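Local coordinates for protein beta-1,3-glucosyltransferase (Paecilomyces sp. J18, PDB 5JVV) that is a fungal carbohydrate-active enzyme whose core is a curved beta-sandwich of two largely antiparallel sheets, at residues A[154-159]-A[163-168]. Sequence-based numbering, arbitrary orientation.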
ATOM      1  N   ASN A 154      16.980   7.045   7.189  1.00 13.64           N
ATOM      2  CA  ASN A 154      16.937   6.329   8.464  1.00 11.83           C
ATOM      3  C   ASN A 154      16.215   6.983   9.648  1.00 12.30           C
ATOM      4  O   ASN A 154      16.106   6.371  10.698  1.00 13.77           O
ATOM      5  CB  ASN A 154      18.336   5.863   8.893  1.00 19.13           C
ATOM      6  CG  ASN A 154      19.276   7.012   9.187  1.00 22.68           C
ATOM      7  OD1 ASN A 154      18.870   8.172   9.231  1.00 24.42           O
ATOM      8  ND2 ASN A 154      20.546   6.691   9.383  1.00 28.00           N
ATOM      9  N   GLN A 155      15.725   8.210   9.497  1.00 10.85           N
ATOM     10  CA  GLN A 155      14.993   8.863  10.588  1.00 10.95           C
ATOM     11  C   GLN A 155      13.490   8.836  10.342  1.00 14.36           C
ATOM     12  O   GLN A 155      13.008   9.412   9.367  1.00 14.17           O
ATOM     13  CB  GLN A 155      15.464  10.309  10.774  1.00 11.76           C
ATOM     14  CG  GLN A 155      16.938  10.436  11.144  1.00 11.32           C
ATOM     15  CD  GLN A 155      17.230  10.057  12.589  1.00 11.93           C
ATOM     16  OE1 GLN A 155      16.322   9.936  13.414  1.00 14.49           O
ATOM     17  NE2 GLN A 155      18.509   9.903  12.907  1.00 12.79           N
ATOM     18  N   CYS A 156      12.751   8.178  11.233  1.00 11.39           N
ATOM     19  CA  CYS A 156      11.308   8.013  11.064  1.00 13.02           C
ATOM     20  C   CYS A 156      10.459   9.199  11.502  1.00 14.60           C
ATOM     21  O   CYS A 156       9.335   9.346  11.039  1.00 12.57           O
ATOM     22  CB  CYS A 156      10.815   6.776  11.820  1.00 14.53           C
ATOM     23  SG  CYS A 156      11.702   5.247  11.517  1.00 12.29           S
ATOM     24  N   SER A 157      10.971  10.039  12.399  1.00 14.96           N
ATOM     25  CA  SER A 157      10.100  11.012  13.061  1.00 10.61           C
ATOM     26  C   SER A 157       9.604  12.128  12.159  1.00 11.46           C
ATOM     27  O   SER A 157      10.307  12.569  11.253  1.00 14.12           O
ATOM     28  CB  SER A 157      10.753  11.602  14.308  1.00 18.52           C
ATOM     29  OG  SER A 157      11.830  12.436  13.960  1.00 24.46           O
ATOM     30  N   LEU A 158       8.373  12.555  12.415  1.00 14.26           N
ATOM     31  CA  LEU A 158       7.767  13.652  11.675  1.00 17.63           C
ATOM     32  C   LEU A 158       8.573  14.909  11.921  1.00 22.77           C
ATOM     33  O   LEU A 158       8.756  15.735  11.019  1.00 21.93           O
ATOM     34  CB  LEU A 158       6.328  13.858  12.141  1.00 19.76           C
ATOM     35  CG  LEU A 158       5.341  12.743  11.797  1.00 21.57           C
ATOM     36  CD1 LEU A 158       4.012  13.016  12.473  1.00 26.57           C
ATOM     37  CD2 LEU A 158       5.160  12.660  10.295  1.00 22.60           C
ATOM     38  N   ASP A 159       9.064  15.021  13.154  1.00 20.63           N
ATOM     39  CA  ASP A 159       9.816  16.181  13.622  1.00 29.81           C
ATOM     40  C   ASP A 159      11.151  16.297  12.894  1.00 32.15           C
ATOM     41  O   ASP A 159      11.648  17.400  12.659  1.00 38.17           O
ATOM     42  CB  ASP A 159      10.046  16.058  15.135  1.00 36.46           C
ATOM     43  CG  ASP A 159      10.379  17.382  15.792  1.00 44.07           C
ATOM     44  OD1 ASP A 159      11.152  17.381  16.777  1.00 41.39           O
ATOM     45  OD2 ASP A 159       9.860  18.420  15.330  1.00 48.30           O
ATOM     46  N   ALA A 163      10.168  12.895   5.041  1.00 25.78           N
ATOM     47  CA  ALA A 163      10.433  11.653   4.322  1.00 24.09           C
ATOM     48  C   ALA A 163      10.071  10.414   5.135  1.00 16.00           C
ATOM     49  O   ALA A 163       9.628   9.409   4.577  1.00 16.06           O
ATOM     50  CB  ALA A 163      11.888  11.590   3.887  1.00 25.94           C
ATOM     51  N   GLY A 164      10.266  10.486   6.449  1.00 18.25           N
ATOM     52  CA  GLY A 164      10.126   9.305   7.286  1.00 15.73           C
ATOM     53  C   GLY A 164      11.304   8.381   7.047  1.00 12.76           C
ATOM     54  O   GLY A 164      12.253   8.755   6.356  1.00 15.60           O
ATOM     55  N   CYS A 165      11.278   7.185   7.635  1.00 10.72           N
ATOM     56  CA  CYS A 165      12.334   6.215   7.383  1.00 10.72           C
ATOM     57  C   CYS A 165      11.898   5.260   6.283  1.00 13.82           C
ATOM     58  O   CYS A 165      10.840   4.628   6.365  1.00 13.24           O
ATOM     59  CB  CYS A 165      12.743   5.470   8.662  1.00 12.11           C
ATOM     60  SG  CYS A 165      11.374   4.730   9.574  1.00 12.85           S
ATOM     61  N   VAL A 166      12.719   5.181   5.244  1.00 11.76           N
ATOM     62  CA  VAL A 166      12.336   4.547   3.994  1.00 11.48           C
ATOM     63  C   VAL A 166      13.298   3.419   3.677  1.00 10.22           C
ATOM     64  O   VAL A 166      14.515   3.603   3.741  1.00 10.81           O
ATOM     65  CB  VAL A 166      12.400   5.567   2.844  1.00 15.48           C
ATOM     66  CG1 VAL A 166      12.118   4.888   1.517  1.00 14.97           C
ATOM     67  CG2 VAL A 166      11.439   6.731   3.103  1.00 14.84           C
ATOM     68  N   VAL A 167      12.751   2.249   3.346  1.00 12.37           N
ATOM     69  CA  VAL A 167      13.550   1.124   2.874  1.00 10.19           C
ATOM     70  C   VAL A 167      13.040   0.711   1.492  1.00 12.55           C
ATOM     71  O   VAL A 167      11.843   0.433   1.306  1.00 12.18           O
ATOM     72  CB  VAL A 167      13.480  -0.086   3.840  1.00 12.34           C
ATOM     73  CG1 VAL A 167      14.324  -1.259   3.323  1.00 11.28           C
ATOM     74  CG2 VAL A 167      13.937   0.316   5.234  1.00 12.87           C
ATOM     75  N   GLN A 168      13.939   0.697   0.513  1.00 12.72           N
ATOM     76  CA  GLN A 168      13.578   0.274  -0.839  1.00 13.77           C
ATOM     77  C   GLN A 168      13.589  -1.246  -0.947  1.00 14.49           C
ATOM     78  O   GLN A 168      14.563  -1.901  -0.568  1.00 13.83           O
ATOM     79  CB  GLN A 168      14.552   0.876  -1.860  1.00 17.44           C
ATOM     80  CG  GLN A 168      14.347   0.338  -3.279  1.00 25.56           C
ATOM     81  CD  GLN A 168      15.316   0.927  -4.289  1.00 35.20           C
ATOM     82  OE1 GLN A 168      16.518   0.658  -4.246  1.00 40.71           O
ATOM     83  NE2 GLN A 168      14.792   1.729  -5.213  1.00 31.17           N
TER
HETATM   84  O   HOH W   1      11.777  11.650   8.874  1.00 18.19           O
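With SG anti to its carbonyl carbon (chi1 -51°), C156 turns its sulfur alongside its own backbone N, while C165 carries SG between N and carbonyl carbon (chi1 52°), and the two sulfurs meet as a disulfide. The SG–SG distance of 2.0 Å is that of a covalent bond, and the torsion about it, 92°, lies near the relaxed right-angled value, with right-handed sense. Beyond the bond, CB of C165 makes van der Waals contact with N of C156, at 3.7 Å, and with C of N154, at 3.9 Å. The bridge joins the chain before and after the turn; the closest CA approach between the two segments, 4.2 Å, is that of C156 and G164. Topologically, strands 150-153 and 165-168 form an antiparallel pair at the border of the mixed sheet, and the disulfide, in the connection between them, spans eight intervening residues. Strand 130-134 lies on the other flank of 165-168; its L133 and C165 are joined by backbone hydrogen bonding, and F226 of strand 224-226 packs against that cysteine's side chain. Ladder pairing does not continue between the segments themselves. O of Q155 approaches C of G164 to 3.1 Å, but its angle to N of C165 is too poor for a hydrogen bond. A water links the segments instead, between O of Q155 and N of G164, the bond from the latter being weak. O of Q155 (2.6 Å) and O of S157 (2.9 Å) both lie where this water can donate, but it has further acceptors within range and need not serve both at once. G164, just before strand 165-168, has a positive phi, a region that glycine reaches easily, and its O accepts a hydrogen bond from OG of S153.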